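Local atomic coordinates of 5-formaminoimidazole-4-carboxamide-1-(beta)-D-ribofuranosyl 5'-monophosphate synthetase (Methanocaldococcus jannaschii, PDB entry 2R7L), a protein that catalyses the ATP- and formate-dependent formylation of AICAR to FAICAR, a folate-independent step of purine biosynthesis. Residues A[226-231]-A[295-300]. Numbering follows the deposited sequence.
With ATP (adenosine-5'-triphosphate), chain E; AMZ (aminoimidazole 4-carboxamide ribonucleotide), chain F.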
ATOM      1  N   ASP A 226       3.528 -21.857  13.588  1.00 20.71           N
ATOM      2  CA  ASP A 226       4.064 -21.369  14.856  1.00 26.80           C
ATOM      3  C   ASP A 226       4.646 -22.531  15.655  1.00 27.82           C
ATOM      4  O   ASP A 226       4.376 -23.704  15.371  1.00 28.19           O
ATOM      5  CB  ASP A 226       2.970 -20.683  15.689  1.00 25.01           C
ATOM      6  CG  ASP A 226       1.936 -21.673  16.234  1.00 34.85           C
ATOM      7  OD1 ASP A 226       1.122 -22.171  15.428  1.00 34.93           O
ATOM      8  OD2 ASP A 226       1.923 -21.941  17.466  1.00 33.87           O
ATOM      9  N   LYS A 227       5.457 -22.199  16.649  1.00 24.54           N
ATOM     10  CA  LYS A 227       5.836 -23.170  17.661  1.00 29.53           C
ATOM     11  C   LYS A 227       5.251 -22.706  18.985  1.00 33.12           C
ATOM     12  O   LYS A 227       5.174 -21.505  19.249  1.00 31.35           O
ATOM     13  CB  LYS A 227       7.354 -23.361  17.724  1.00 35.06           C
ATOM     14  CG  LYS A 227       8.129 -22.227  18.347  1.00 28.36           C
ATOM     15  CD  LYS A 227       9.535 -22.676  18.700  1.00 29.91           C
ATOM     16  CE  LYS A 227      10.207 -21.676  19.610  1.00 37.42           C
ATOM     17  NZ  LYS A 227      11.400 -22.239  20.280  1.00 27.87           N
ATOM     18  N   ARG A 228       4.811 -23.658  19.801  1.00 23.98           N
ATOM     19  CA  ARG A 228       4.139 -23.339  21.052  1.00 31.95           C
ATOM     20  C   ARG A 228       5.108 -22.754  22.059  1.00 27.37           C
ATOM     21  O   ARG A 228       6.300 -23.067  22.042  1.00 23.47           O
ATOM     22  CB  ARG A 228       3.501 -24.588  21.659  1.00 32.03           C
ATOM     23  CG  ARG A 228       2.534 -25.313  20.755  1.00 36.49           C
ATOM     24  CD  ARG A 228       1.412 -24.393  20.326  1.00 41.09           C
ATOM     25  NE  ARG A 228       0.171 -25.125  20.114  1.00 44.24           N
ATOM     26  CZ  ARG A 228      -0.754 -24.790  19.222  1.00 43.72           C
ATOM     27  NH1 ARG A 228      -0.578 -23.732  18.442  1.00 35.31           N
ATOM     28  NH2 ARG A 228      -1.855 -25.521  19.107  1.00 42.61           N
ATOM     29  N   TYR A 229       4.574 -21.913  22.941  1.00 24.40           N
ATOM     30  CA  TYR A 229       5.323 -21.323  24.042  1.00 21.15           C
ATOM     31  C   TYR A 229       4.520 -21.701  25.275  1.00 29.54           C
ATOM     32  O   TYR A 229       3.469 -21.111  25.553  1.00 29.78           O
ATOM     33  CB  TYR A 229       5.397 -19.805  23.873  1.00 25.70           C
ATOM     34  CG  TYR A 229       6.511 -19.124  24.619  1.00 26.11           C
ATOM     35  CD1 TYR A 229       7.734 -19.746  24.789  1.00 28.76           C
ATOM     36  CD2 TYR A 229       6.356 -17.839  25.116  1.00 30.19           C
ATOM     37  CE1 TYR A 229       8.756 -19.131  25.452  1.00 28.92           C
ATOM     38  CE2 TYR A 229       7.390 -17.204  25.780  1.00 28.92           C
ATOM     39  CZ  TYR A 229       8.584 -17.864  25.944  1.00 31.23           C
ATOM     40  OH  TYR A 229       9.627 -17.270  26.606  1.00 32.95           O
ATOM     41  N   GLU A 230       5.011 -22.706  25.996  1.00 28.23           N
ATOM     42  CA  GLU A 230       4.248 -23.359  27.057  1.00 30.64           C
ATOM     43  C   GLU A 230       4.886 -23.184  28.443  1.00 30.73           C
ATOM     44  O   GLU A 230       6.103 -23.139  28.573  1.00 30.13           O
ATOM     45  CB  GLU A 230       4.053 -24.838  26.705  1.00 27.07           C
ATOM     46  CG  GLU A 230       3.127 -25.037  25.508  1.00 28.53           C
ATOM     47  CD  GLU A 230       3.269 -26.385  24.834  1.00 39.25           C
ATOM     48  OE1 GLU A 230       4.328 -27.035  24.990  1.00 42.95           O
ATOM     49  OE2 GLU A 230       2.314 -26.788  24.132  1.00 39.26           O
ATOM     50  N   SER A 231       4.043 -23.046  29.463  1.00 29.92           N
ATOM     51  CA  SER A 231       4.492 -22.889  30.846  1.00 30.10           C
ATOM     52  C   SER A 231       3.991 -24.090  31.671  1.00 29.06           C
ATOM     53  O   SER A 231       2.834 -24.466  31.554  1.00 29.04           O
ATOM     54  CB  SER A 231       3.938 -21.587  31.422  1.00 25.38           C
ATOM     55  OG  SER A 231       4.555 -21.253  32.655  1.00 31.96           O
ATOM     56  N   CYS A 295      -5.385 -27.351  11.348  1.00 38.84           N
ATOM     57  CA  CYS A 295      -4.013 -27.302  11.835  1.00 38.58           C
ATOM     58  C   CYS A 295      -3.488 -28.701  12.132  1.00 39.11           C
ATOM     59  O   CYS A 295      -4.181 -29.509  12.762  1.00 37.78           O
ATOM     60  CB  CYS A 295      -3.972 -26.455  13.107  1.00 34.32           C
ATOM     61  SG  CYS A 295      -2.367 -26.343  13.921  1.00 29.58           S
ATOM     62  N   LEU A 296      -2.282 -28.987  11.656  1.00 30.26           N
ATOM     63  CA  LEU A 296      -1.541 -30.175  12.088  1.00 34.09           C
ATOM     64  C   LEU A 296      -0.453 -29.748  13.064  1.00 33.48           C
ATOM     65  O   LEU A 296       0.438 -28.969  12.711  1.00 34.06           O
ATOM     66  CB  LEU A 296      -0.913 -30.911  10.898  1.00 23.63           C
ATOM     67  CG  LEU A 296      -1.890 -31.583   9.925  1.00 27.49           C
ATOM     68  CD1 LEU A 296      -1.142 -32.407   8.921  1.00 21.07           C
ATOM     69  CD2 LEU A 296      -2.907 -32.435  10.659  1.00 29.43           C
ATOM     70  N   GLN A 297      -0.532 -30.247  14.291  1.00 29.58           N
ATOM     71  CA  GLN A 297       0.465 -29.936  15.313  1.00 23.59           C
ATOM     72  C   GLN A 297       1.501 -31.045  15.337  1.00 31.67           C
ATOM     73  O   GLN A 297       1.220 -32.162  15.755  1.00 35.70           O
ATOM     74  CB  GLN A 297      -0.197 -29.796  16.676  1.00 34.54           C
ATOM     75  CG  GLN A 297      -1.216 -28.682  16.726  1.00 35.89           C
ATOM     76  CD  GLN A 297      -2.257 -28.902  17.785  1.00 42.85           C
ATOM     77  OE1 GLN A 297      -3.403 -29.230  17.479  1.00 45.31           O
ATOM     78  NE2 GLN A 297      -1.869 -28.735  19.047  1.00 42.42           N
ATOM     79  N   SER A 298       2.704 -30.741  14.880  1.00 34.35           N
ATOM     80  CA  SER A 298       3.666 -31.794  14.620  1.00 27.96           C
ATOM     81  C   SER A 298       5.033 -31.580  15.255  1.00 30.37           C
ATOM     82  O   SER A 298       5.336 -30.508  15.782  1.00 37.55           O
ATOM     83  CB  SER A 298       3.818 -31.981  13.115  1.00 32.62           C
ATOM     84  OG  SER A 298       4.376 -30.824  12.521  1.00 41.90           O
ATOM     85  N   LEU A 299       5.850 -32.626  15.214  1.00 28.89           N
ATOM     86  CA  LEU A 299       7.224 -32.547  15.666  1.00 28.68           C
ATOM     87  C   LEU A 299       8.098 -33.145  14.587  1.00 27.53           C
ATOM     88  O   LEU A 299       7.813 -34.221  14.075  1.00 31.45           O
ATOM     89  CB  LEU A 299       7.415 -33.283  16.997  1.00 31.19           C
ATOM     90  CG  LEU A 299       6.762 -32.614  18.210  1.00 37.01           C
ATOM     91  CD1 LEU A 299       6.545 -33.603  19.360  1.00 35.21           C
ATOM     92  CD2 LEU A 299       7.580 -31.416  18.669  1.00 25.75           C
ATOM     93  N   CYS A 300       9.143 -32.421  14.216  1.00 33.68           N
ATOM     94  CA  CYS A 300      10.026 -32.873  13.160  1.00 32.60           C
ATOM     95  C   CYS A 300      11.214 -33.593  13.786  1.00 32.58           C
ATOM     96  O   CYS A 300      12.017 -32.983  14.490  1.00 28.84           O
ATOM     97  CB  CYS A 300      10.499 -31.695  12.300  1.00 23.99           C
ATOM     98  SG  CYS A 300      11.463 -32.207  10.857  1.00 32.30           S
TER
HETATM   99  PG  ATP E 400      -2.930 -27.110  23.156  1.00 56.33           P
HETATM  100  O1G ATP E 400      -4.315 -26.743  22.672  1.00 53.25           O
HETATM  101  O2G ATP E 400      -1.884 -27.177  22.061  1.00 46.99           O
HETATM  102  O3G ATP E 400      -2.494 -26.337  24.378  1.00 56.65           O
HETATM  103  PB  ATP E 400      -3.269 -29.905  22.707  1.00 47.22           P
HETATM  104  O1B ATP E 400      -3.509 -29.419  21.299  1.00 49.54           O
HETATM  105  O2B ATP E 400      -4.280 -30.845  23.327  1.00 50.83           O
HETATM  106  O3B ATP E 400      -3.094 -28.634  23.694  1.00 49.13           O
HETATM  107  PA  ATP E 400      -1.296 -31.718  23.757  1.00 40.04           P
HETATM  108  O1A ATP E 400      -1.398 -33.076  23.114  1.00 36.87           O
HETATM  109  O2A ATP E 400      -1.889 -31.429  25.110  1.00 40.82           O
HETATM  110  O3A ATP E 400      -1.817 -30.614  22.689  1.00 46.35           O
HETATM  111  O5' ATP E 400       0.263 -31.360  23.828  1.00 38.31           O
HETATM  112  C5' ATP E 400       0.706 -30.337  24.705  1.00 38.81           C
HETATM  113  C4' ATP E 400       2.212 -30.212  24.547  1.00 39.60           C
HETATM  114  O4' ATP E 400       2.864 -31.396  25.019  1.00 36.02           O
HETATM  115  C3' ATP E 400       2.640 -30.068  23.097  1.00 39.04           C
HETATM  116  O3' ATP E 400       2.612 -28.705  22.661  1.00 46.13           O
HETATM  117  C2' ATP E 400       4.043 -30.642  23.105  1.00 39.09           C
HETATM  118  O2' ATP E 400       4.987 -29.643  23.487  1.00 36.32           O
HETATM  119  C1' ATP E 400       3.992 -31.706  24.194  1.00 31.08           C
HETATM  120  N9  ATP E 400       3.739 -33.005  23.542  1.00 32.87           N
HETATM  121  C8  ATP E 400       2.519 -33.494  23.246  1.00 29.06           C
HETATM  122  N7  ATP E 400       2.617 -34.701  22.638  1.00 31.25           N
HETATM  123  C5  ATP E 400       3.925 -35.008  22.553  1.00 31.49           C
HETATM  124  C6  ATP E 400       4.717 -36.145  22.034  1.00 30.22           C
HETATM  125  N6  ATP E 400       4.117 -37.219  21.465  1.00 30.68           N
HETATM  126  N1  ATP E 400       6.058 -36.059  22.131  1.00 33.53           N
HETATM  127  C2  ATP E 400       6.668 -34.990  22.690  1.00 30.45           C
HETATM  128  N3  ATP E 400       6.010 -33.932  23.190  1.00 28.55           N
HETATM  129  C4  ATP E 400       4.662 -33.878  23.139  1.00 29.35           C
HETATM  130  O5  AMZ F 401      -2.249 -19.689  21.428  1.00 35.53           O
HETATM  131  C6  AMZ F 401      -2.579 -20.871  21.308  1.00 33.97           C
HETATM  132  N2  AMZ F 401      -1.868 -21.788  20.659  1.00 26.89           N
HETATM  133  C3A AMZ F 401      -3.867 -21.382  21.933  1.00 27.91           C
HETATM  134  C7A AMZ F 401      -4.305 -22.694  21.985  1.00 31.41           C
HETATM  135  N3  AMZ F 401      -3.696 -23.774  21.494  1.00 25.65           N
HETATM  136  N1  AMZ F 401      -4.764 -20.623  22.550  1.00 32.69           N
HETATM  137  C5  AMZ F 401      -5.743 -21.435  22.971  1.00 26.94           C
HETATM  138  N   AMZ F 401      -5.460 -22.697  22.626  1.00 35.75           N
HETATM  139  C1  AMZ F 401      -6.301 -23.887  22.898  1.00 40.42           C
HETATM  140  C2  AMZ F 401      -6.005 -24.525  24.256  1.00 42.31           C
HETATM  141  C3  AMZ F 401      -7.130 -24.019  25.139  1.00 45.06           C
HETATM  142  O2  AMZ F 401      -7.500 -25.042  26.063  1.00 52.16           O
HETATM  143  O1  AMZ F 401      -6.105 -25.946  24.101  1.00 50.91           O
HETATM  144  O   AMZ F 401      -7.643 -23.374  22.947  1.00 38.43           O
HETATM  145  C   AMZ F 401      -8.274 -23.829  24.147  1.00 48.29           C
HETATM  146  C4  AMZ F 401      -9.241 -22.713  24.588  1.00 41.52           C
HETATM  147  O3  AMZ F 401      -8.530 -21.493  24.774  1.00 32.80           O
HETATM  148  P   AMZ F 401      -8.849 -20.584  26.028  1.00 35.93           P
HETATM  149  OP1 AMZ F 401     -10.213 -19.995  26.039  1.00 38.70           O
HETATM  150  O4  AMZ F 401      -8.619 -21.484  27.340  1.00 41.19           O
HETATM  151  OP2 AMZ F 401      -7.719 -19.423  26.075  1.00 34.79           O
HETATM  152  O   HOH W   1       0.315 -28.137  20.804  1.00 52.31           O
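The guanidinium of R228 meets the side-chain amide of Q297 obliquely, their planes 50° apart. One face of the guanidinium is covered by AMZ, whose N2 lies over the rim, 3.2 Å from R228 NH1. At the edge, near the plane, sits the γ-phosphate oxygen O2G of ATP. R228 NE and R228 NH2 both reach O2G, but by weak hydrogen bonds. D226 takes the NH1 end in a salt bridge, its OD2 3.2 Å from R228 NH1, close to the guanidinium plane and on the syn lone pair. D316 forms a second salt bridge, with NH2. The two carboxylates hold the group, and the weak bonds to ATP O2G add little.

R228 NH2 and Q297 NE2 are 3.2 Å apart, but both are donors and do not bond to each other. Q297 NE2 instead gives a nearly straight hydrogen bond to ATP O1B, 2.9 Å long at 168°. The extended chain beyond Q297 CG carries the amide out to the β-phosphate. The R228 chain bends at chi2 and chi3, which turns its guanidinium edge to the γ-phosphate. One water joins the two residues: it accepts from R228 NE and from Q297 NE2 and donates to ATP O2G. Further along, E230 OE1 accepts a hydrogen bond from ribose O2'. E230 OE2 lies 2.4 Å from ATP O3', too short to read the bond's geometry reliably. L299 CD1 packs on the adenine, 3.6 Å from ATP C2.

This is the ATP-grasp active site, where R228 reaches both bound ligands, ATP and AMZ. Q297 touches E310, and both are predicted magnesium ligands. R238 of a neighbouring subunit pairs with E230 OE1. Strands 219-230 and 292-300 belong to one antiparallel sheet, separated by strand 205-214. Strand 253-263 flanks the first, and strand 306-312 the second.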